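Local coordinates for uncharacterized protein (PDB 3BHW) that probably takes part in a type 1 BREX system, which protects bacteria against double-stranded DNA phage by blocking replication of the phage genome, at residues N65-V78 against I87-T99. Sequence-based numbering, arbitrary orientation. Where two conformers were deposited one is given.
Sequences NRLETMGPELWQMV and IQAVFAAAIKHST
Arg66, at the C-terminal end of helix 57-67, and Thr69 and Met70, in the turn that leads to helix 72-80, pack with Leu74 and Val78 against an alanine-rich side of helix 83-97 in a buried helix-to-helix contact near the centre of the chain. Small residues permit a close approach: the CA atoms of Arg66 and Ala93 lie 5.2 Å apart, and Ala93 CB rests 3.5 Å from Arg66 O. That carbonyl is already engaged within its own turn, accepting from both N and OG1 of Thr69. Lys96, its CG anti to the backbone N (chi1 -166°) and its chain extended, runs alongside Thr69 until NZ donates to Thr69 O at 2.7 Å; the same ammonium forms a salt bridge with Glu190. Next to it Met70, bent at chi2 (-55°), lies obliquely to the lysine chain and brings CE to 4.0 Å from Ala92 CB. The Arg66 chain crosses His97 nearly perpendicularly, and its CG sits over a face of the imidazole, 4.2 Å from the ring centroid, a CH-pi contact. Farther along, a water lying in the guanidinium plane accepts from Arg66 NE and donates to Ala94 O, while Gly15 O takes a hydrogen bond from NH2. On helix 72-80, Leu74 CG and Val78 CG2 converge on Ala89 CB, and Val78 CG1 meets Val90 CG2 at 3.7 Å. Short axis segments 72-78 and 87-97 approach to 8.7 Å at 135°, so successive helices 72-80 and 83-97 form an oblique, roughly antiparallel helical hairpin, with the preceding turn laid across one of its arms, within the all-helical BrxA fold of the HTH clan.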
loop_
_atom_site.group_PDB
_atom_site.type_symbol
_atom_site.label_atom_id
_atom_site.label_comp_id
_atom_site.label_asym_id
_atom_site.label_seq_id
_atom_site.Cartn_x
_atom_site.Cartn_y
_atom_site.Cartn_z
ATOM N N ASN A 65 -1.734 -10.410 3.087
ATOM C CA ASN A 65 -2.916 -9.793 3.679
ATOM C C ASN A 65 -3.352 -8.607 2.830
ATOM O O ASN A 65 -4.563 -8.401 2.572
ATOM C CB ASN A 65 -2.677 -9.379 5.126
ATOM C CG ASN A 65 -2.626 -10.552 6.061
ATOM O OD1 ASN A 65 -2.063 -10.462 7.157
ATOM N ND2 ASN A 65 -3.171 -11.668 5.627
ATOM N N ARG A 66 -2.382 -7.774 2.466
ATOM C CA ARG A 66 -2.700 -6.708 1.464
ATOM C C ARG A 66 -3.455 -7.194 0.190
ATOM O O ARG A 66 -4.567 -6.736 -0.087
ATOM C CB ARG A 66 -1.461 -5.965 1.052
ATOM C CG ARG A 66 -0.975 -4.967 2.088
ATOM C CD ARG A 66 0.282 -4.273 1.596
ATOM N NE ARG A 66 0.771 -3.233 2.500
ATOM C CZ ARG A 66 2.039 -2.864 2.661
ATOM N NH1 ARG A 66 3.027 -3.455 1.978
ATOM N NH2 ARG A 66 2.322 -1.890 3.505
ATOM N N LEU A 67 -2.864 -8.162 -0.531
ATOM C CA LEU A 67 -3.488 -8.643 -1.769
ATOM C C LEU A 67 -4.829 -9.327 -1.522
ATOM O O LEU A 67 -5.720 -9.219 -2.374
ATOM C CB LEU A 67 -2.568 -9.554 -2.587
ATOM C CG LEU A 67 -1.303 -8.911 -3.126
ATOM C CD1 LEU A 67 -0.380 -10.045 -3.547
ATOM C CD2 LEU A 67 -1.585 -8.042 -4.355
ATOM N N GLU A 68 -5.013 -9.933 -0.355
ATOM C CA GLU A 68 -6.264 -10.670 -0.108
ATOM C C GLU A 68 -7.443 -9.762 0.251
ATOM O O GLU A 68 -8.565 -10.231 0.411
ATOM C CB GLU A 68 -6.081 -11.770 0.928
ATOM C CG GLU A 68 -5.922 -11.290 2.326
ATOM C CD GLU A 68 -6.231 -12.386 3.326
ATOM O OE1 GLU A 68 -6.186 -13.573 2.920
ATOM O OE2 GLU A 68 -6.517 -12.051 4.498
ATOM N N THR A 69 -7.194 -8.456 0.353
ATOM C CA THR A 69 -8.316 -7.510 0.388
ATOM C C THR A 69 -8.963 -7.359 -1.004
ATOM O O THR A 69 -10.064 -6.809 -1.092
ATOM C CB THR A 69 -7.920 -6.078 0.917
ATOM O OG1 THR A 69 -7.012 -5.446 0.028
ATOM C CG2 THR A 69 -7.296 -6.069 2.304
ATOM N N MET A 70 -8.304 -7.879 -2.052
ATOM C CA MET A 70 -8.705 -7.703 -3.459
ATOM C C MET A 70 -8.906 -9.096 -4.049
ATOM O O MET A 70 -8.705 -10.103 -3.361
ATOM C CB MET A 70 -7.651 -6.970 -4.280
ATOM C CG MET A 70 -7.427 -5.536 -3.884
ATOM S SD MET A 70 -8.898 -4.449 -3.865
ATOM C CE MET A 70 -8.022 -2.893 -3.772
ATOM N N GLY A 71 -9.286 -9.156 -5.314
ATOM C CA GLY A 71 -9.745 -10.393 -5.909
ATOM C C GLY A 71 -8.817 -10.875 -6.993
ATOM O O GLY A 71 -7.802 -10.225 -7.287
ATOM N N PRO A 72 -9.149 -12.024 -7.593
ATOM C CA PRO A 72 -8.269 -12.647 -8.604
ATOM C C PRO A 72 -7.899 -11.748 -9.783
ATOM O O PRO A 72 -6.813 -11.891 -10.325
ATOM C CB PRO A 72 -9.108 -13.830 -9.093
ATOM C CG PRO A 72 -9.923 -14.197 -7.923
ATOM C CD PRO A 72 -10.336 -12.862 -7.318
ATOM N N GLU A 73 -8.786 -10.847 -10.184
ATOM C CA GLU A 73 -8.543 -9.985 -11.317
ATOM C C GLU A 73 -7.321 -9.104 -11.019
ATOM O O GLU A 73 -6.430 -8.892 -11.862
ATOM C CB GLU A 73 -9.812 -9.153 -11.579
ATOM C CG GLU A 73 -11.105 -10.001 -11.809
ATOM C CD GLU A 73 -11.685 -10.734 -10.563
ATOM O OE1 GLU A 73 -11.621 -10.230 -9.412
ATOM O OE2 GLU A 73 -12.236 -11.841 -10.756
ATOM N N LEU A 74 -7.307 -8.582 -9.804
ATOM C CA LEU A 74 -6.219 -7.718 -9.379
ATOM C C LEU A 74 -4.949 -8.515 -9.055
ATOM O O LEU A 74 -3.862 -8.054 -9.313
ATOM C CB LEU A 74 -6.644 -6.883 -8.197
ATOM C CG LEU A 74 -5.553 -5.947 -7.691
ATOM C CD1 LEU A 74 -6.213 -4.778 -7.080
ATOM C CD2 LEU A 74 -4.726 -6.716 -6.667
ATOM N N TRP A 75 -5.077 -9.688 -8.451
ATOM C CA TRP A 75 -3.917 -10.580 -8.332
ATOM C C TRP A 75 -3.276 -10.826 -9.702
ATOM O O TRP A 75 -2.055 -10.810 -9.815
ATOM C CB TRP A 75 -4.283 -11.922 -7.700
ATOM C CG TRP A 75 -5.019 -11.851 -6.432
ATOM C CD1 TRP A 75 -5.069 -10.812 -5.538
ATOM C CD2 TRP A 75 -5.799 -12.895 -5.877
ATOM N NE1 TRP A 75 -5.839 -11.155 -4.453
ATOM C CE2 TRP A 75 -6.328 -12.423 -4.654
ATOM C CE3 TRP A 75 -6.104 -14.198 -6.287
ATOM C CZ2 TRP A 75 -7.136 -13.221 -3.831
ATOM C CZ3 TRP A 75 -6.938 -14.967 -5.490
ATOM C CH2 TRP A 75 -7.442 -14.477 -4.281
ATOM N N GLN A 76 -4.091 -11.004 -10.738
ATOM C CA GLN A 76 -3.552 -11.296 -12.067
ATOM C C GLN A 76 -2.777 -10.072 -12.605
ATOM O O GLN A 76 -1.749 -10.219 -13.246
ATOM C CB GLN A 76 -4.692 -11.715 -13.005
ATOM C CG GLN A 76 -4.237 -12.411 -14.277
ATOM C CD GLN A 76 -4.279 -13.944 -14.203
ATOM O OE1 GLN A 76 -3.378 -14.613 -14.702
ATOM N NE2 GLN A 76 -5.324 -14.498 -13.590
ATOM N N MET A 77 -3.272 -8.872 -12.299
ATOM C CA MET A 77 -2.582 -7.628 -12.623
ATOM C C MET A 77 -1.227 -7.507 -11.934
ATOM O O MET A 77 -0.245 -7.032 -12.535
ATOM C CB MET A 77 -3.438 -6.421 -12.226
ATOM C CG MET A 77 -4.753 -6.342 -12.952
ATOM S SD MET A 77 -5.709 -4.869 -12.558
ATOM C CE MET A 77 -4.571 -3.599 -13.062
ATOM N N VAL A 78 -1.182 -7.911 -10.673
ATOM C CA VAL A 78 0.069 -7.880 -9.901
ATOM C C VAL A 78 1.050 -8.861 -10.512
ATOM O O VAL A 78 2.189 -8.495 -10.785
ATOM C CB VAL A 78 -0.142 -8.161 -8.393
ATOM C CG1 VAL A 78 1.205 -8.158 -7.671
ATOM C CG2 VAL A 78 -1.018 -7.093 -7.826
ATOM N N ILE A 87 2.559 -2.221 -9.876
ATOM C CA ILE A 87 2.859 -1.499 -8.625
ATOM C C ILE A 87 1.631 -0.719 -8.134
ATOM O O ILE A 87 1.361 -0.692 -6.942
ATOM C CB ILE A 87 4.074 -0.574 -8.758
ATOM C CG1 ILE A 87 4.571 -0.149 -7.380
ATOM C CG2 ILE A 87 3.754 0.596 -9.665
ATOM C CD1 ILE A 87 5.812 -0.864 -6.945
ATOM N N GLN A 88 0.863 -0.171 -9.056
ATOM C CA GLN A 88 -0.323 0.580 -8.699
ATOM C C GLN A 88 -1.418 -0.310 -8.111
ATOM O O GLN A 88 -2.204 0.129 -7.283
ATOM C CB GLN A 88 -0.827 1.332 -9.942
ATOM C CG GLN A 88 0.075 2.543 -10.251
ATOM C CD GLN A 88 -0.335 3.314 -11.495
ATOM O OE1 GLN A 88 -1.310 2.965 -12.156
ATOM N NE2 GLN A 88 0.394 4.384 -11.793
ATOM N N ALA A 89 -1.502 -1.529 -8.604
ATOM C CA ALA A 89 -2.456 -2.504 -8.084
ATOM C C ALA A 89 -2.020 -2.864 -6.670
ATOM O O ALA A 89 -2.847 -2.940 -5.717
ATOM C CB ALA A 89 -2.471 -3.746 -8.962
ATOM N N VAL A 90 -0.707 -3.047 -6.490
ATOM C CA VAL A 90 -0.239 -3.302 -5.124
ATOM C C VAL A 90 -0.554 -2.083 -4.220
ATOM O O VAL A 90 -0.974 -2.239 -3.041
ATOM C CB VAL A 90 1.243 -3.681 -5.087
ATOM C CG1 VAL A 90 1.614 -3.935 -3.627
ATOM C CG2 VAL A 90 1.455 -4.915 -5.913
ATOM N N PHE A 91 -0.378 -0.881 -4.756
ATOM C CA PHE A 91 -0.699 0.357 -4.029
ATOM C C PHE A 91 -2.155 0.393 -3.580
ATOM O O PHE A 91 -2.445 0.720 -2.414
ATOM C CB PHE A 91 -0.324 1.560 -4.904
ATOM C CG PHE A 91 -0.479 2.928 -4.249
ATOM C CD1 PHE A 91 -0.032 3.235 -2.942
ATOM C CD2 PHE A 91 -1.036 3.958 -5.006
ATOM C CE1 PHE A 91 -0.180 4.564 -2.473
ATOM C CE2 PHE A 91 -1.163 5.235 -4.523
ATOM C CZ PHE A 91 -0.734 5.558 -3.271
ATOM N N ALA A 92 -3.064 -0.065 -4.416
ATOM C CA ALA A 92 -4.481 0.012 -4.109
ATOM C C ALA A 92 -4.741 -0.971 -2.986
ATOM O O ALA A 92 -5.537 -0.662 -2.097
ATOM C CB ALA A 92 -5.281 -0.418 -5.337
ATOM N N ALA A 93 -4.138 -2.161 -3.095
ATOM C CA ALA A 93 -4.262 -3.160 -2.056
ATOM C C ALA A 93 -3.713 -2.627 -0.750
ATOM O O ALA A 93 -4.302 -2.862 0.326
ATOM C CB ALA A 93 -3.579 -4.455 -2.484
ATOM N N ALA A 94 -2.616 -1.873 -0.814
ATOM C CA ALA A 94 -2.021 -1.342 0.447
ATOM C C ALA A 94 -2.957 -0.316 1.065
ATOM O O ALA A 94 -3.136 -0.279 2.306
ATOM C CB ALA A 94 -0.685 -0.783 0.216
ATOM N N ILE A 95 -3.568 0.490 0.249
ATOM C CA ILE A 95 -4.581 1.442 0.732
ATOM C C ILE A 95 -5.781 0.756 1.368
ATOM O O ILE A 95 -6.174 1.068 2.522
ATOM C CB ILE A 95 -5.014 2.415 -0.354
ATOM C CG1 ILE A 95 -3.806 3.296 -0.701
ATOM C CG2 ILE A 95 -6.212 3.285 0.131
ATOM C CD1 ILE A 95 -3.925 3.969 -2.054
ATOM N N LYS A 96 -6.385 -0.186 0.646
ATOM C CA LYS A 96 -7.499 -0.942 1.209
ATOM C C LYS A 96 -7.198 -1.575 2.592
ATOM O O LYS A 96 -8.051 -1.584 3.464
ATOM C CB LYS A 96 -7.989 -2.000 0.225
ATOM C CG LYS A 96 -9.350 -2.532 0.660
ATOM C CD LYS A 96 -10.056 -3.210 -0.457
ATOM C CE LYS A 96 -11.291 -3.945 0.068
ATOM N NZ LYS A 96 -11.897 -4.881 -0.931
ATOM N N HIS A 97 -5.983 -2.103 2.751
ATOM C CA HIS A 97 -5.555 -2.798 3.963
ATOM C C HIS A 97 -5.257 -1.813 5.100
ATOM O O HIS A 97 -5.316 -2.160 6.293
ATOM C CB HIS A 97 -4.304 -3.632 3.604
ATOM C CG HIS A 97 -3.665 -4.302 4.769
ATOM N ND1 HIS A 97 -2.632 -3.714 5.467
ATOM C CD2 HIS A 97 -3.852 -5.522 5.320
ATOM C CE1 HIS A 97 -2.250 -4.525 6.437
ATOM N NE2 HIS A 97 -2.979 -5.623 6.376
ATOM N N SER A 98 -4.905 -0.584 4.750
ATOM C CA SER A 98 -4.454 0.405 5.752
ATOM C C SER A 98 -5.169 1.775 5.769
ATOM O O SER A 98 -4.861 2.644 4.989
ATOM C CB SER A 98 -2.955 0.612 5.680
ATOM O OG SER A 98 -2.519 1.686 6.518
ATOM N N THR A 99 -6.101 1.966 6.705
ATOM C CA THR A 99 -6.721 3.281 6.901
ATOM C C THR A 99 -5.672 4.342 7.242
ATOM O O THR A 99 -5.859 5.503 6.935
ATOM C CB THR A 99 -7.865 3.171 7.957
ATOM O OG1 THR A 99 -8.785 2.153 7.510
ATOM C CG2 THR A 99 -8.610 4.489 8.103
HETATM O O HOH W 1 -0.911 -1.543 3.764
#